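PDB 6FV4: N-acetylglucosamine-6-phosphate deacetylase, which probably catalyses the metal-dependent deacetylation of N-acetylglucosamine-6-phosphate, a step of carbohydrate metabolism. Local coordinates for residues A287-D292 with I302-G307; L25-L30 with L343-R348; T212-D217 with A243-R249; M17-A21 with P51-A55. The protein carries 1 engineered substitution. All blocks are in the same frame, centred on the assembly; numbering follows the deposited sequence.

Contact 1: A287-D292 with I302-G307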
# COMPACT_ATOMS: atom_id res chain seq x y z
N ALA B 287 11.41 13.41 -27.07
CA ALA B 287 12.86 13.52 -26.96
C ALA B 287 13.54 12.25 -26.46
O ALA B 287 14.77 12.20 -26.43
CB ALA B 287 13.24 14.68 -26.04
N THR B 288 12.76 11.25 -26.06
CA THR B 288 13.33 9.99 -25.59
C THR B 288 14.31 9.41 -26.60
O THR B 288 13.99 9.28 -27.79
CB THR B 288 12.21 8.99 -25.31
OG1 THR B 288 11.28 9.58 -24.39
CG2 THR B 288 12.77 7.69 -24.72
N GLY B 289 15.51 9.06 -26.12
CA GLY B 289 16.52 8.41 -26.94
C GLY B 289 17.35 9.33 -27.80
O GLY B 289 18.19 8.84 -28.58
N MET B 290 17.17 10.64 -27.70
CA MET B 290 17.94 11.57 -28.51
C MET B 290 19.20 12.00 -27.77
O MET B 290 19.22 12.09 -26.54
CB MET B 290 17.12 12.81 -28.87
CG MET B 290 15.86 12.47 -29.64
SD MET B 290 15.00 13.98 -30.09
CE MET B 290 15.83 14.33 -31.64
N SER B 291 20.25 12.28 -28.54
CA SER B 291 21.49 12.79 -27.99
C SER B 291 21.28 14.19 -27.42
O SER B 291 20.28 14.87 -27.70
CB SER B 291 22.58 12.84 -29.07
OG SER B 291 22.74 11.59 -29.70
N ASP B 292 22.25 14.63 -26.62
CA ASP B 292 22.21 15.98 -26.09
C ASP B 292 22.14 16.99 -27.22
O ASP B 292 22.77 16.83 -28.27
CB ASP B 292 23.44 16.24 -25.21
CG ASP B 292 23.28 15.70 -23.81
OD1 ASP B 292 22.41 14.83 -23.60
OD2 ASP B 292 24.00 16.16 -22.90
N ILE B 302 13.16 21.92 -27.38
CA ILE B 302 13.51 21.08 -26.23
C ILE B 302 15.02 20.98 -26.13
O ILE B 302 15.69 20.67 -27.12
CB ILE B 302 12.88 19.67 -26.34
CG1 ILE B 302 11.36 19.75 -26.45
CG2 ILE B 302 13.33 18.80 -25.16
CD1 ILE B 302 10.66 20.21 -25.19
N ASP B 303 15.54 21.21 -24.93
CA ASP B 303 16.97 21.12 -24.64
C ASP B 303 17.22 19.83 -23.87
O ASP B 303 16.71 19.67 -22.76
CB ASP B 303 17.43 22.34 -23.83
CG ASP B 303 18.95 22.40 -23.63
OD1 ASP B 303 19.71 21.66 -24.31
OD2 ASP B 303 19.39 23.19 -22.77
N VAL B 304 17.98 18.91 -24.45
CA VAL B 304 18.32 17.65 -23.81
C VAL B 304 19.72 17.78 -23.22
O VAL B 304 20.68 18.01 -23.95
CB VAL B 304 18.25 16.47 -24.79
CG1 VAL B 304 18.66 15.17 -24.09
CG2 VAL B 304 16.85 16.35 -25.38
N VAL B 305 19.81 17.61 -21.90
CA VAL B 305 21.07 17.69 -21.16
C VAL B 305 21.19 16.43 -20.31
O VAL B 305 20.36 16.20 -19.42
CB VAL B 305 21.16 18.95 -20.28
CG1 VAL B 305 22.38 18.88 -19.37
CG2 VAL B 305 21.22 20.20 -21.15
N ALA B 306 22.22 15.62 -20.58
CA ALA B 306 22.43 14.34 -19.89
C ALA B 306 21.20 13.44 -20.01
O ALA B 306 20.86 12.72 -19.07
CB ALA B 306 22.79 14.56 -18.41
N GLY B 307 20.52 13.49 -21.15
CA GLY B 307 19.34 12.68 -21.39
C GLY B 307 18.06 13.16 -20.75
O GLY B 307 17.03 12.49 -20.91
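D292 reaches across to the turn that follows strand 300-305 and meets it with its carboxylate. The polar part of the contact lies here. A306 N donates to D292 OD2 at 3.0 Å in a nearly straight bond (169°), arriving on the syn side of that oxygen, 24° out of the carboxylate plane. G307 N adds a weak bond to D292 OD1, 3.4 Å long, so two consecutive amides face the two oxygens of one group. With chi1 at -82°, CG stands beside the backbone N and anti to the carbonyl carbon, which carries the carboxylate over the turn. A CA-H...O contact runs nearby, from D292 CA to V304 O at 3.3 Å.

The apolar pairs lie further back along the strand. V304 CG2 is 4.0 Å from A287 CB, which also touches I302 CG2 at 4.2 Å, so this one methyl packs against two alternate residues of the strand. V304 makes van der Waals contacts with polar atoms as well: CG1 lies 3.8 Å from D292 OD1, and S291 O comes to 3.9 Å from V304 CB.

Within the loop, A287-M290 form a type II beta turn, closed by M290 N to A287 O, and T288 OG1 is held by M285 O. A306 and G307 both have positive phi, consistent with a type I' turn between strands 300-305 and 308-311. The arrangement belongs to a three-stranded antiparallel sheet (293-297, 300-305, 308-311); D292, in the loop just before its first strand, bonds the amides of the hairpin turn between the other two.

Contact 2: L25-L30 with L343-R348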
# COMPACT_ATOMS: atom_id res chain seq x y z
N LEU B 25 12.87 -16.42 -19.67
CA LEU B 25 11.65 -16.12 -18.94
C LEU B 25 10.49 -16.08 -19.94
O LEU B 25 10.56 -15.36 -20.94
CB LEU B 25 11.78 -14.80 -18.18
CG LEU B 25 12.60 -15.03 -16.90
CD1 LEU B 25 14.00 -14.50 -17.08
CD2 LEU B 25 11.94 -14.40 -15.70
N THR B 26 9.47 -16.90 -19.69
CA THR B 26 8.37 -17.05 -20.63
C THR B 26 7.19 -16.17 -20.28
O THR B 26 6.28 -16.01 -21.11
CB THR B 26 7.90 -18.51 -20.67
OG1 THR B 26 7.17 -18.81 -19.47
CG2 THR B 26 9.10 -19.45 -20.76
N GLY B 27 7.17 -15.58 -19.09
CA GLY B 27 6.01 -14.90 -18.57
C GLY B 27 5.41 -15.60 -17.37
O GLY B 27 4.81 -14.94 -16.51
N THR B 28 5.57 -16.92 -17.28
CA THR B 28 5.12 -17.69 -16.13
C THR B 28 6.24 -18.52 -15.51
O THR B 28 6.21 -18.83 -14.31
CB THR B 28 3.97 -18.62 -16.50
OG1 THR B 28 4.37 -19.45 -17.59
CG2 THR B 28 2.75 -17.81 -16.91
N GLU B 29 7.23 -18.93 -16.31
CA GLU B 29 8.31 -19.79 -15.86
C GLU B 29 9.66 -19.13 -16.13
O GLU B 29 9.81 -18.34 -17.06
CB GLU B 29 8.31 -21.17 -16.56
CG GLU B 29 6.98 -21.90 -16.62
CD GLU B 29 6.93 -22.92 -17.76
OE1 GLU B 29 6.96 -22.51 -18.95
OE2 GLU B 29 6.88 -24.14 -17.47
N LEU B 30 10.64 -19.50 -15.31
CA LEU B 30 12.03 -19.14 -15.55
C LEU B 30 12.77 -20.43 -15.91
O LEU B 30 12.91 -21.33 -15.07
CB LEU B 30 12.64 -18.48 -14.32
CG LEU B 30 14.08 -17.96 -14.47
CD1 LEU B 30 14.23 -16.65 -13.73
CD2 LEU B 30 15.10 -18.98 -13.97
N LEU B 343 13.38 -10.56 -11.74
CA LEU B 343 13.17 -10.73 -13.17
C LEU B 343 11.79 -11.26 -13.46
O LEU B 343 11.14 -10.84 -14.43
CB LEU B 343 14.23 -11.67 -13.74
CG LEU B 343 15.65 -11.11 -13.84
CD1 LEU B 343 16.59 -12.21 -14.26
CD2 LEU B 343 15.72 -9.95 -14.82
N SER B 344 11.32 -12.21 -12.64
CA SER B 344 10.01 -12.81 -12.88
C SER B 344 8.89 -11.81 -12.64
O SER B 344 7.90 -11.78 -13.38
CB SER B 344 9.84 -14.05 -12.00
OG SER B 344 10.52 -15.14 -12.59
N LEU B 345 9.03 -10.97 -11.62
CA LEU B 345 8.05 -9.92 -11.40
C LEU B 345 8.09 -8.89 -12.52
O LEU B 345 7.06 -8.50 -13.06
CB LEU B 345 8.28 -9.26 -10.05
CG LEU B 345 7.37 -8.09 -9.72
CD1 LEU B 345 5.93 -8.54 -9.63
CD2 LEU B 345 7.83 -7.42 -8.41
N ALA B 346 9.30 -8.44 -12.89
CA ALA B 346 9.44 -7.40 -13.90
C ALA B 346 8.87 -7.86 -15.24
O ALA B 346 8.26 -7.06 -15.96
CB ALA B 346 10.91 -7.00 -14.03
N VAL B 347 9.00 -9.15 -15.57
CA VAL B 347 8.43 -9.64 -16.82
C VAL B 347 6.91 -9.57 -16.79
O VAL B 347 6.27 -9.20 -17.78
CB VAL B 347 8.94 -11.07 -17.12
CG1 VAL B 347 8.05 -11.73 -18.17
CG2 VAL B 347 10.35 -11.01 -17.62
N ARG B 348 6.30 -9.90 -15.65
CA ARG B 348 4.86 -9.72 -15.52
C ARG B 348 4.47 -8.25 -15.68
O ARG B 348 3.51 -7.92 -16.39
CB ARG B 348 4.39 -10.23 -14.16
CG ARG B 348 4.07 -11.72 -14.13
CD ARG B 348 4.16 -12.25 -12.70
NE ARG B 348 3.36 -13.47 -12.52
CZ ARG B 348 3.80 -14.71 -12.72
NH1 ARG B 348 5.05 -14.92 -13.11
NH2 ARG B 348 2.99 -15.74 -12.52
O HOH W 1 7.21 -13.85 -15.33
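The turn between antiparallel strands 23-25 and 30-31 lies against helix 339-357, where L25 and the CA of G27 face V347. L25 CB packs on V347 CG2 at 4.1 Å, while L25 CD2 reaches further along the helix to L343 CB and to S344 OG, the latter 3.5 Å away. L30 CD1 approaches the same serine oxygen more loosely. S344 OG also makes a weak bond to D340 O, one turn back in the helix. V347 CG1, anti to its own backbone N (chi1 163°), points at the turn and meets G27 CA at 3.8 Å.

The turn is braced from within by an ST motif: T26 OG1 accepts from E29 N at 3.2 Å and, weakly, from T28 N, while T26 N bonds to E29 O. At the base of this hairpin L25 pairs by its backbone with V64, in the parallel partner strand 63-76; V347 likewise rests on V65 and P66 of that strand.

R348 projects from the helix, extended from CG to NE, toward the turn, and its guanidinium lies with G27 O over one face. R348 NH1 is 3.4 Å from G27 O, but the angle is too poor for a bond. Water 1 links the pieces instead, donating to S344 O at 2.9 Å and weakly to G27 O, and accepting weakly from R348 NH1. R348 NE has its stronger partner in E276, a salt bridge.

Contact 3: T212-D217 with A243-R249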
# COMPACT_ATOMS: atom_id res chain seq x y z
N THR B 212 -13.95 7.71 -7.32
CA THR B 212 -13.11 6.79 -8.07
C THR B 212 -13.66 5.37 -7.98
O THR B 212 -13.73 4.65 -8.99
CB THR B 212 -11.68 6.84 -7.54
OG1 THR B 212 -11.20 8.19 -7.65
CG2 THR B 212 -10.75 5.90 -8.29
N ARG B 213 -14.08 4.97 -6.78
CA ARG B 213 -14.70 3.65 -6.63
C ARG B 213 -15.96 3.54 -7.48
O ARG B 213 -16.27 2.46 -7.97
CB ARG B 213 -14.97 3.39 -5.13
CG ARG B 213 -15.46 1.99 -4.84
CD ARG B 213 -16.11 1.90 -3.48
NE ARG B 213 -15.45 0.91 -2.64
CZ ARG B 213 -15.80 -0.37 -2.59
NH1 ARG B 213 -16.82 -0.80 -3.33
NH2 ARG B 213 -15.15 -1.22 -1.80
N ALA B 214 -16.68 4.66 -7.68
CA ALA B 214 -17.84 4.64 -8.58
C ALA B 214 -17.41 4.44 -10.02
O ALA B 214 -18.05 3.67 -10.76
CB ALA B 214 -18.65 5.93 -8.44
N ALA B 215 -16.33 5.09 -10.44
CA ALA B 215 -15.76 4.88 -11.76
C ALA B 215 -15.35 3.43 -11.97
O ALA B 215 -15.56 2.86 -13.05
CB ALA B 215 -14.57 5.83 -11.97
N ILE B 216 -14.79 2.79 -10.94
CA ILE B 216 -14.40 1.38 -11.04
C ILE B 216 -15.63 0.48 -11.17
O ILE B 216 -15.64 -0.47 -11.96
CB ILE B 216 -13.53 0.99 -9.82
CG1 ILE B 216 -12.24 1.81 -9.83
CG2 ILE B 216 -13.25 -0.50 -9.82
CD1 ILE B 216 -11.42 1.69 -8.51
N ASP B 217 -16.69 0.77 -10.39
CA ASP B 217 -17.93 0.01 -10.51
C ASP B 217 -18.58 0.19 -11.88
O ASP B 217 -19.24 -0.72 -12.38
CB ASP B 217 -18.89 0.42 -9.39
CG ASP B 217 -18.38 0.03 -7.99
OD1 ASP B 217 -17.31 -0.63 -7.88
OD2 ASP B 217 -19.03 0.40 -6.98
N ALA B 243 -8.52 3.76 -3.97
CA ALA B 243 -9.59 3.05 -4.68
C ALA B 243 -9.03 2.18 -5.79
O ALA B 243 -9.46 1.04 -5.97
CB ALA B 243 -10.61 4.05 -5.24
N LEU B 244 -8.03 2.69 -6.51
CA LEU B 244 -7.45 1.95 -7.62
C LEU B 244 -6.63 0.75 -7.16
O LEU B 244 -6.67 -0.32 -7.79
CB LEU B 244 -6.62 2.88 -8.51
CG LEU B 244 -7.43 3.88 -9.35
CD1 LEU B 244 -6.53 5.03 -9.80
CD2 LEU B 244 -8.06 3.19 -10.56
N THR B 245 -5.86 0.89 -6.06
CA THR B 245 -5.09 -0.25 -5.58
C THR B 245 -5.96 -1.27 -4.88
O THR B 245 -5.62 -2.46 -4.86
CB THR B 245 -3.95 0.18 -4.65
OG1 THR B 245 -4.46 1.04 -3.62
CG2 THR B 245 -2.87 0.93 -5.42
N GLU B 246 -7.09 -0.83 -4.32
CA GLU B 246 -7.94 -1.70 -3.52
C GLU B 246 -8.67 -2.74 -4.37
O GLU B 246 -8.83 -3.89 -3.94
CB GLU B 246 -8.92 -0.82 -2.75
CG GLU B 246 -10.26 -1.41 -2.40
CD GLU B 246 -11.13 -0.39 -1.67
OE1 GLU B 246 -11.91 0.33 -2.32
OE2 GLU B 246 -10.99 -0.29 -0.43
N ASP B 247 -9.09 -2.38 -5.59
CA ASP B 247 -10.00 -3.21 -6.38
C ASP B 247 -9.24 -4.15 -7.33
O ASP B 247 -8.45 -3.69 -8.16
CB ASP B 247 -10.95 -2.32 -7.17
CG ASP B 247 -12.11 -3.10 -7.74
OD1 ASP B 247 -11.87 -4.00 -8.58
OD2 ASP B 247 -13.26 -2.84 -7.32
N SER B 248 -9.52 -5.45 -7.23
CA SER B 248 -8.76 -6.45 -7.98
C SER B 248 -8.98 -6.34 -9.49
O SER B 248 -8.18 -6.89 -10.26
CB SER B 248 -9.13 -7.86 -7.52
OG SER B 248 -10.51 -8.12 -7.76
N ARG B 249 -10.03 -5.66 -9.93
CA ARG B 249 -10.28 -5.49 -11.36
C ARG B 249 -9.32 -4.51 -12.03
O ARG B 249 -9.29 -4.44 -13.27
CB ARG B 249 -11.71 -5.00 -11.59
CG ARG B 249 -12.79 -6.04 -11.31
CD ARG B 249 -14.17 -5.40 -11.37
NE ARG B 249 -14.40 -4.53 -10.23
CZ ARG B 249 -15.54 -3.92 -9.96
NH1 ARG B 249 -16.59 -4.08 -10.76
NH2 ARG B 249 -15.64 -3.15 -8.89
O HOH W 2 -19.29 -3.08 -10.28
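Placed beside the backbone N by a chi1 of -63°, CG1 of I216 sends CD1 onto helix 240-246, leaving CG2 to face D247; R249, bent at chi3 (-72°), folds its guanidinium back onto that same aspartate. I216 CD1 comes to 3.3 Å from A243 O and also packs on A243 CB and L244 CD2. I216 CG2 is 3.4 Å from D247 OD2. One turn earlier, T212 CG2 meets A243 CB at 3.6 Å, and the T212 and L244 side chains cross at about a right angle.

The helices 209-217 and 240-246 belong to the outer layer of the barrel typical of amidohydrolases, following strands 199-202 and 222-223; their close approach, R213 CA to A243 CA 5.5 Å, is consistent with the small side chain of A243. D247, the first residue to leave the helix, makes an Asx turn, R249 N to D247 OD1. R249 grips it side-on with NE and NH2, one nitrogen to each oxygen, both in the guanidinium plane (R249 NH2 to D247 OD2, 2.9 Å).

R249 NH2 also reaches D217 OD1 across the helices at 3.2 Å, on the anti side and at only 140°, so three residues share one network. I216 O lies over one face of this guanidinium, offset toward its rim, and water 2 joins R249 NH1 to D217 O. R213 NE makes a long salt bridge to E246 OE1 at 3.6 Å; E246 is held more firmly by Y209 OH, and its OE2 by R267 of the second subunit.

Contact 4: M17-A21 with P51-A55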
# COMPACT_ATOMS: atom_id res chain seq x y z
N MET B 17 13.74 -22.11 -36.51
CA MET B 17 14.94 -21.54 -35.89
C MET B 17 14.97 -21.89 -34.41
O MET B 17 14.00 -21.65 -33.69
CB MET B 17 14.98 -20.02 -36.05
CG MET B 17 16.03 -19.34 -35.14
SD MET B 17 15.90 -17.53 -35.01
CE MET B 17 15.04 -17.13 -36.54
N LEU B 18 16.09 -22.44 -33.96
CA LEU B 18 16.26 -22.87 -32.58
C LEU B 18 17.21 -21.90 -31.87
O LEU B 18 18.37 -21.76 -32.26
CB LEU B 18 16.81 -24.29 -32.53
CG LEU B 18 16.73 -24.96 -31.16
CD1 LEU B 18 15.38 -24.69 -30.53
CD2 LEU B 18 16.97 -26.45 -31.30
N LEU B 19 16.70 -21.24 -30.84
CA LEU B 19 17.47 -20.31 -30.03
C LEU B 19 17.70 -20.89 -28.65
O LEU B 19 16.78 -21.47 -28.06
CB LEU B 19 16.74 -18.97 -29.89
CG LEU B 19 16.67 -18.05 -31.08
CD1 LEU B 19 15.84 -16.83 -30.70
CD2 LEU B 19 18.08 -17.66 -31.46
N THR B 20 18.90 -20.71 -28.11
CA THR B 20 19.19 -21.08 -26.73
C THR B 20 19.74 -19.88 -25.97
O THR B 20 20.40 -19.01 -26.53
CB THR B 20 20.23 -22.21 -26.60
OG1 THR B 20 21.45 -21.82 -27.26
CG2 THR B 20 19.72 -23.52 -27.16
N ALA B 21 19.48 -19.87 -24.66
CA ALA B 21 20.04 -18.85 -23.79
C ALA B 21 20.21 -19.45 -22.40
O ALA B 21 19.55 -20.42 -22.05
CB ALA B 21 19.15 -17.61 -23.73
N PRO B 51 18.73 -28.18 -25.88
CA PRO B 51 17.84 -28.03 -27.03
C PRO B 51 17.58 -29.37 -27.70
O PRO B 51 18.35 -30.32 -27.53
CB PRO B 51 18.62 -27.09 -27.97
CG PRO B 51 20.04 -27.21 -27.54
CD PRO B 51 20.02 -27.49 -26.06
N PRO B 52 16.48 -29.49 -28.45
CA PRO B 52 16.21 -30.76 -29.14
C PRO B 52 17.21 -31.09 -30.23
O PRO B 52 17.46 -32.27 -30.50
CB PRO B 52 14.80 -30.54 -29.72
CG PRO B 52 14.71 -29.05 -29.90
CD PRO B 52 15.43 -28.49 -28.71
N ALA B 53 17.79 -30.07 -30.88
CA ALA B 53 18.80 -30.25 -31.91
C ALA B 53 19.89 -29.21 -31.67
O ALA B 53 19.87 -28.48 -30.67
CB ALA B 53 18.19 -30.13 -33.31
N GLN B 54 20.86 -29.13 -32.58
CA GLN B 54 21.87 -28.09 -32.47
C GLN B 54 21.24 -26.74 -32.77
O GLN B 54 20.53 -26.58 -33.77
CB GLN B 54 23.04 -28.36 -33.42
CG GLN B 54 24.14 -27.30 -33.32
CD GLN B 54 25.38 -27.66 -34.12
OE1 GLN B 54 25.33 -27.76 -35.35
NE2 GLN B 54 26.50 -27.84 -33.42
N ALA B 55 21.49 -25.76 -31.90
CA ALA B 55 20.81 -24.48 -32.00
C ALA B 55 21.32 -23.67 -33.19
O ALA B 55 22.50 -23.73 -33.56
CB ALA B 55 21.01 -23.69 -30.71
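The puckered rings of P51 and P52 are each met by a methyl of strand 16-21. The T20 side chain crosses P51 at a slant, T20 CG2 lying 3.7 Å from P51 CG and 3.8 Å from P51 CB. L18 CD2 presses on P52 CD at 3.6 Å and touches P51 CB on the way. The indole of W35, on the neighbouring strand 34-39, also touches L18, T20 and P52.

L18 touches all five loop residues. A chi1 of -167° and a chi2 of 44° together put L18 CD2 in the curve of the loop, 3.6 Å from A53 O. A55 CB then fits between the two strand residues, 3.6 Å from L18 O and 3.8 Å from T20 CG2. With T20 CG2 turned to this apolar patch, T20 OG1 bonds to N58 OD1.

The backbones are tied just beyond, where L18 pairs with D56 and R57, and T20 with R57. The loop thereby passes from strand 42-48 at one edge of a four-stranded mixed sheet to strand 57-58 at the other, covering L18 and T20 in the small N-terminal beta-domain.

In the fold
No contact touches another, though contacts 2 and 4 adjoin in sequence. These two share a side of the chain's centre, their own centres 20 Å apart: contact 4 joins strand 16-21 to loop 51-55, contact 2 the nearby turn 25-30 to helix 339-357. Contacts 1 and 3 lie on opposite sides of the chain's centre, their centres 37 Å apart. Contact 1 comes closest to the predicted substrate site, the I302 side chain being about 4 Å from that of A318; its loop follows the engineered A283. In contact 3 the L244 side chain is about 13 Å from a bound cadmium ion and about 9 Å from the H225 side chain. The P52 side chain of contact 4 is about 6 Å from another cadmium ion.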